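Local coordinates for uncharacterized protein (Staphylococcus aureus subsp. aureus Mu50, PDB 4EBG), which is of unknown function, a secreted DUF4467-family protein whose cystatin-like fold places it in the NTF2 clan, at residues B[4-9]-B[36-41]; B[46-51]-B[81-86]. One frame throughout, in Å; residues are numbered along the deposited sequence.

Overall arrangement
Both contacts join a helix to the antiparallel sheet, from its two faces. Contact 1 sets the start of helix 3-23 against strand 37-41 and is fully buried. Contact 2 sets helix 80-86 against strand 46-52 and is only partly buried. The two strands are neighbours, paired by backbone contacts such as N37 O to G50 N (2.8 Å), probably a hydrogen bond, and the contact centres lie about 11 Å apart. Small aliphatic groups alone meet in contact 1, whereas contact 2 adds a tyrosine ring and a selenomethionine side chain to two valines. Y41, on strand 37-41 but turned to the other face, packs its OH on M84 of contact 2.

Contact 1. Residues B[4-9]-B[36-41]; sequences KDIDKV and SNTHVY
K8 NZ is gripped by two acceptors on the side of helix 3-23 turned from the strand, while the inner side of the same turn lays I6 against T38 and V40. One acceptor is D5 OD1, 3.0 Å from K8 NZ in a salt bridge, the nitrogen meeting the oxygen nearly along its C-O axis; the other is the carbonyl oxygen of G70. Lysine and aspartate three residues apart suit this partly exposed side, where charges can bridge along the helix and still reach water.

I6 is the one helix residue here that touches the strand. I6 CG2 meets T38 CG2 at 4.1 Å and reaches T38 alone. With CG1 beside the backbone N (chi1 -65°) and chi2 extended, the CG1-CD1 arm lies between T38 and V40, I6 CD1 coming to V40 CG2 at 4.1 Å. The two strand residues face the same way, as alternate residues of a strand do. This is the helix-on-sheet packing of the cystatin-like fold, in which a long N-terminal helix lies across a curved antiparallel sheet.

T38 serves two needs: its methyl faces I6, and OG1, on the other branch, is hydrogen-bonded to Y10 OH one turn further along the helix, so that a polar atom in a buried place is satisfied. Y91 of strand 91-94 packs on both I6 and V40, and V9 continues the apolar seam onto I47 and I49.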
loop_
_atom_site.group_PDB
_atom_site.type_symbol
_atom_site.label_atom_id
_atom_site.label_comp_id
_atom_site.label_asym_id
_atom_site.label_seq_id
_atom_site.Cartn_x
_atom_site.Cartn_y
_atom_site.Cartn_z
ATOM N N LYS B 4 -10.721 -2.711 22.470
ATOM C CA LYS B 4 -9.546 -3.568 22.208
ATOM C C LYS B 4 -9.516 -3.964 20.726
ATOM O O LYS B 4 -8.474 -3.939 20.070
ATOM C CB LYS B 4 -9.563 -4.821 23.104
ATOM C CG LYS B 4 -8.496 -5.887 22.755
ATOM C CD LYS B 4 -8.380 -6.972 23.811
ATOM C CE LYS B 4 -7.877 -8.277 23.205
ATOM N NZ LYS B 4 -7.415 -9.269 24.235
ATOM N N ASP B 5 -10.672 -4.337 20.195
ATOM C CA ASP B 5 -10.756 -4.734 18.809
ATOM C C ASP B 5 -10.688 -3.572 17.851
ATOM O O ASP B 5 -10.102 -3.686 16.787
ATOM C CB ASP B 5 -11.951 -5.643 18.571
ATOM C CG ASP B 5 -11.717 -7.072 19.138
ATOM O OD1 ASP B 5 -10.569 -7.437 19.529
ATOM O OD2 ASP B 5 -12.689 -7.821 19.207
ATOM N N ILE B 6 -11.266 -2.443 18.213
ATOM C CA ILE B 6 -11.087 -1.244 17.406
ATOM C C ILE B 6 -9.587 -0.881 17.335
ATOM O O ILE B 6 -9.107 -0.492 16.263
ATOM C CB ILE B 6 -11.928 -0.080 17.961
ATOM C CG1 ILE B 6 -13.441 -0.396 17.842
ATOM C CG2 ILE B 6 -11.606 1.206 17.295
ATOM C CD1 ILE B 6 -14.306 0.524 18.730
ATOM N N ASP B 7 -8.875 -1.006 18.453
ATOM C CA ASP B 7 -7.465 -0.728 18.452
ATOM C C ASP B 7 -6.709 -1.637 17.454
ATOM O O ASP B 7 -5.792 -1.203 16.789
ATOM C CB ASP B 7 -6.900 -0.969 19.871
ATOM C CG ASP B 7 -7.220 0.157 20.867
ATOM O OD1 ASP B 7 -7.601 1.254 20.440
ATOM O OD2 ASP B 7 -7.053 -0.060 22.095
ATOM N N LYS B 8 -7.085 -2.913 17.394
ATOM C CA LYS B 8 -6.515 -3.842 16.445
ATOM C C LYS B 8 -6.738 -3.374 15.015
ATOM O O LYS B 8 -5.855 -3.529 14.183
ATOM C CB LYS B 8 -7.064 -5.260 16.628
ATOM C CG LYS B 8 -6.701 -5.912 17.970
ATOM C CD LYS B 8 -7.315 -7.274 18.107
ATOM C CE LYS B 8 -7.090 -7.906 19.487
ATOM N NZ LYS B 8 -8.043 -9.040 19.741
ATOM N N VAL B 9 -7.947 -2.914 14.739
ATOM C CA VAL B 9 -8.294 -2.408 13.404
ATOM C C VAL B 9 -7.412 -1.227 13.024
ATOM O O VAL B 9 -6.816 -1.213 11.932
ATOM C CB VAL B 9 -9.819 -2.081 13.299
ATOM C CG1 VAL B 9 -10.103 -1.324 12.020
ATOM C CG2 VAL B 9 -10.637 -3.388 13.344
ATOM N N SER B 36 -11.459 10.010 12.836
ATOM C CA SER B 36 -12.016 9.052 11.892
ATOM C C SER B 36 -13.461 8.746 12.308
ATOM O O SER B 36 -13.935 9.233 13.363
ATOM C CB SER B 36 -11.165 7.805 11.887
ATOM O OG SER B 36 -9.809 8.092 11.521
ATOM N N ASN B 37 -14.135 7.939 11.507
ATOM C CA ASN B 37 -15.429 7.392 11.826
ATOM C C ASN B 37 -15.303 5.907 12.043
ATOM O O ASN B 37 -14.659 5.206 11.271
ATOM C CB ASN B 37 -16.408 7.708 10.717
ATOM C CG ASN B 37 -16.675 9.176 10.602
ATOM O OD1 ASN B 37 -16.582 9.912 11.604
ATOM N ND2 ASN B 37 -17.058 9.612 9.402
ATOM N N THR B 38 -15.896 5.364 13.120
ATOM C CA THR B 38 -15.878 3.975 13.468
ATOM C C THR B 38 -17.266 3.479 13.802
ATOM O O THR B 38 -17.990 4.126 14.582
ATOM C CB THR B 38 -14.938 3.700 14.673
ATOM O OG1 THR B 38 -13.681 4.316 14.435
ATOM C CG2 THR B 38 -14.782 2.246 14.952
ATOM N N HIS B 39 -17.662 2.354 13.223
ATOM C CA HIS B 39 -18.895 1.678 13.553
ATOM C C HIS B 39 -18.637 0.198 13.762
ATOM O O HIS B 39 -17.896 -0.422 12.988
ATOM C CB HIS B 39 -19.953 1.837 12.470
ATOM C CG HIS B 39 -20.480 3.234 12.346
ATOM N ND1 HIS B 39 -19.832 4.210 11.635
ATOM C CD2 HIS B 39 -21.593 3.820 12.865
ATOM C CE1 HIS B 39 -20.524 5.338 11.708
ATOM N NE2 HIS B 39 -21.615 5.120 12.414
ATOM N N VAL B 40 -19.231 -0.395 14.796
ATOM C CA VAL B 40 -19.139 -1.815 15.085
ATOM C C VAL B 40 -20.495 -2.466 14.847
ATOM O O VAL B 40 -21.547 -1.904 15.230
ATOM C CB VAL B 40 -18.689 -2.074 16.543
ATOM C CG1 VAL B 40 -18.648 -3.555 16.873
ATOM C CG2 VAL B 40 -17.371 -1.379 16.824
ATOM N N TYR B 41 -20.468 -3.658 14.240
ATOM C CA TYR B 41 -21.644 -4.427 13.913
ATOM C C TYR B 41 -21.490 -5.836 14.413
ATOM O O TYR B 41 -20.392 -6.331 14.627
ATOM C CB TYR B 41 -21.909 -4.432 12.401
ATOM C CG TYR B 41 -22.020 -3.066 11.840
ATOM C CD1 TYR B 41 -23.260 -2.411 11.826
ATOM C CD2 TYR B 41 -20.908 -2.361 11.356
ATOM C CE1 TYR B 41 -23.390 -1.071 11.340
ATOM C CE2 TYR B 41 -21.059 -1.076 10.880
ATOM C CZ TYR B 41 -22.277 -0.414 10.909
ATOM O OH TYR B 41 -22.358 0.882 10.458
#

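Contact 2. Residues B[46-51]-B[81-86]; sequences VIVIGI and IKYMKD
The Y83 ring and the V46 side chain approach from opposite directions, and the valine methyl CG1 settles over one face of the ring. V46 CG1 lies 4.0 Å from the centroid of the Y83 ring and 21° off its normal, a CH-pi contact displaced toward the rim, with CE1 its nearest ring atom. The second methyl lies against the phenol end, 3.5 Å from V46 CG2 to Y83 OH. The ring gets there because CG is anti to the backbone N (chi1 -159°), which swings it from the helix toward the strand.

V48, two residues along the same face, meets the ring less closely: V48 CG2 comes obliquely to Y83 CD1 at 4.4 Å. Its other methyl turns to M84, modelled as selenomethionine, whose extended chi2 carries SE to the strand. V48 CG1 lies 3.9 Å from M84 SE and almost as near to CG; the bend at chi3 turns only the terminal CE. The flexible methionine-type chain fits beside the rigid valine, and beta-branched valines suit an extended strand. Y41 sets its ring edge-to-face with that of Y83, and H87 stacks on Y83 as well as bonding to its carbonyl oxygen.

On the exposed side of the helix, D86 takes K82 NZ on OD2 through its syn lone pair, and K85 NZ meets D86 OD1 at 2.7 Å, on the syn side but tilted out of the carboxylate plane. The axes of strand and helix run 9.5 Å apart at 118°. I49 points to helix 3-23, and the short helix 80-86 packs on the face of the sheet opposite that long helix of this cystatin-like domain.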
loop_
_atom_site.group_PDB
_atom_site.type_symbol
_atom_site.label_atom_id
_atom_site.label_comp_id
_atom_site.label_asym_id
_atom_site.label_seq_id
_atom_site.Cartn_x
_atom_site.Cartn_y
_atom_site.Cartn_z
ATOM N N VAL B 46 -17.848 -7.410 12.792
ATOM C CA VAL B 46 -17.507 -6.522 11.652
ATOM C C VAL B 46 -17.318 -5.091 12.168
ATOM O O VAL B 46 -18.162 -4.571 12.906
ATOM C CB VAL B 46 -18.606 -6.543 10.516
ATOM C CG1 VAL B 46 -18.296 -5.543 9.395
ATOM C CG2 VAL B 46 -18.781 -8.004 10.023
ATOM N N ILE B 47 -16.216 -4.452 11.800
ATOM C CA ILE B 47 -15.935 -3.086 12.153
ATOM C C ILE B 47 -15.635 -2.320 10.879
ATOM O O ILE B 47 -14.822 -2.741 10.085
ATOM C CB ILE B 47 -14.755 -3.018 13.169
ATOM C CG1 ILE B 47 -15.098 -3.839 14.420
ATOM C CG2 ILE B 47 -14.411 -1.576 13.511
ATOM C CD1 ILE B 47 -13.972 -3.821 15.506
ATOM N N VAL B 48 -16.323 -1.193 10.665
ATOM C CA VAL B 48 -16.168 -0.350 9.498
ATOM C C VAL B 48 -15.586 0.948 9.958
ATOM O O VAL B 48 -16.119 1.594 10.870
ATOM C CB VAL B 48 -17.508 -0.150 8.758
ATOM C CG1 VAL B 48 -17.250 0.763 7.557
ATOM C CG2 VAL B 48 -18.132 -1.442 8.300
ATOM N N ILE B 49 -14.487 1.372 9.311
ATOM C CA ILE B 49 -13.854 2.620 9.589
ATOM C C ILE B 49 -13.851 3.498 8.362
ATOM O O ILE B 49 -13.749 3.012 7.253
ATOM C CB ILE B 49 -12.432 2.479 10.194
ATOM C CG1 ILE B 49 -11.475 1.850 9.197
ATOM C CG2 ILE B 49 -12.530 1.710 11.526
ATOM C CD1 ILE B 49 -10.013 1.792 9.733
ATOM N N GLY B 50 -13.924 4.797 8.587
ATOM C CA GLY B 50 -13.796 5.809 7.572
ATOM C C GLY B 50 -12.637 6.709 7.980
ATOM O O GLY B 50 -12.653 7.298 9.045
ATOM N N ILE B 51 -11.657 6.866 7.081
ATOM C CA ILE B 51 -10.421 7.495 7.442
ATOM C C ILE B 51 -9.957 8.446 6.349
ATOM O O ILE B 51 -10.329 8.320 5.182
ATOM C CB ILE B 51 -9.309 6.427 7.698
ATOM C CG1 ILE B 51 -8.895 5.697 6.429
ATOM C CG2 ILE B 51 -9.691 5.477 8.803
ATOM C CD1 ILE B 51 -7.654 4.898 6.497
ATOM N N ILE B 81 -19.901 0.868 2.592
ATOM C CA ILE B 81 -20.984 1.854 2.521
ATOM C C ILE B 81 -22.309 1.113 2.614
ATOM O O ILE B 81 -23.231 1.496 3.359
ATOM C CB ILE B 81 -20.892 2.654 1.205
ATOM C CG1 ILE B 81 -19.557 3.398 1.128
ATOM C CG2 ILE B 81 -22.040 3.607 1.094
ATOM C CD1 ILE B 81 -19.117 4.045 2.398
ATOM N N LYS B 82 -22.452 0.066 1.802
ATOM C CA LYS B 82 -23.635 -0.721 1.827
ATOM C C LYS B 82 -23.811 -1.360 3.209
ATOM O O LYS B 82 -24.923 -1.465 3.735
ATOM C CB LYS B 82 -23.579 -1.796 0.755
ATOM C CG LYS B 82 -24.776 -2.694 0.733
ATOM C CD LYS B 82 -24.671 -3.800 -0.308
ATOM C CE LYS B 82 -25.925 -4.689 -0.302
ATOM N NZ LYS B 82 -27.245 -3.930 -0.268
ATOM N N TYR B 83 -22.714 -1.816 3.795
ATOM C CA TYR B 83 -22.813 -2.510 5.062
ATOM C C TYR B 83 -23.409 -1.572 6.100
ATOM O O TYR B 83 -24.248 -1.959 6.925
ATOM C CB TYR B 83 -21.441 -3.045 5.517
ATOM C CG TYR B 83 -21.577 -4.144 6.513
ATOM C CD1 TYR B 83 -21.753 -3.883 7.875
ATOM C CD2 TYR B 83 -21.586 -5.455 6.092
ATOM C CE1 TYR B 83 -21.938 -4.907 8.785
ATOM C CE2 TYR B 83 -21.744 -6.506 7.032
ATOM C CZ TYR B 83 -21.952 -6.228 8.365
ATOM O OH TYR B 83 -22.156 -7.204 9.295
HETATM N N MSE B 84 -22.916 -0.339 6.141
HETATM C CA MSE B 84 -23.421 0.619 7.155
HETATM C C MSE B 84 -24.886 0.955 6.942
HETATM O O MSE B 84 -25.636 1.159 7.864
HETATM C CB MSE B 84 -22.590 1.892 7.138
HETATM C CG MSE B 84 -21.141 1.708 7.552
HETATM SE SE MSE B 84 -20.143 3.365 7.606
HETATM C CE MSE B 84 -20.017 3.646 5.804
ATOM N N LYS B 85 -25.278 1.027 5.695
ATOM C CA LYS B 85 -26.673 1.310 5.317
ATOM C C LYS B 85 -27.633 0.252 5.811
ATOM O O LYS B 85 -28.757 0.506 6.212
ATOM C CB LYS B 85 -26.746 1.464 3.763
ATOM C CG LYS B 85 -28.160 1.612 3.264
ATOM C CD LYS B 85 -28.181 1.896 1.779
ATOM C CE LYS B 85 -27.645 0.807 0.916
ATOM N NZ LYS B 85 -28.510 -0.399 0.869
ATOM N N ASP B 86 -27.150 -0.970 5.696
ATOM C CA ASP B 86 -27.988 -2.159 5.816
ATOM C C ASP B 86 -28.054 -2.739 7.201
ATOM O O ASP B 86 -28.866 -3.637 7.427
ATOM C CB ASP B 86 -27.518 -3.241 4.849
ATOM C CG ASP B 86 -27.834 -2.947 3.423
ATOM O OD1 ASP B 86 -28.460 -1.903 3.130
ATOM O OD2 ASP B 86 -27.425 -3.772 2.562
#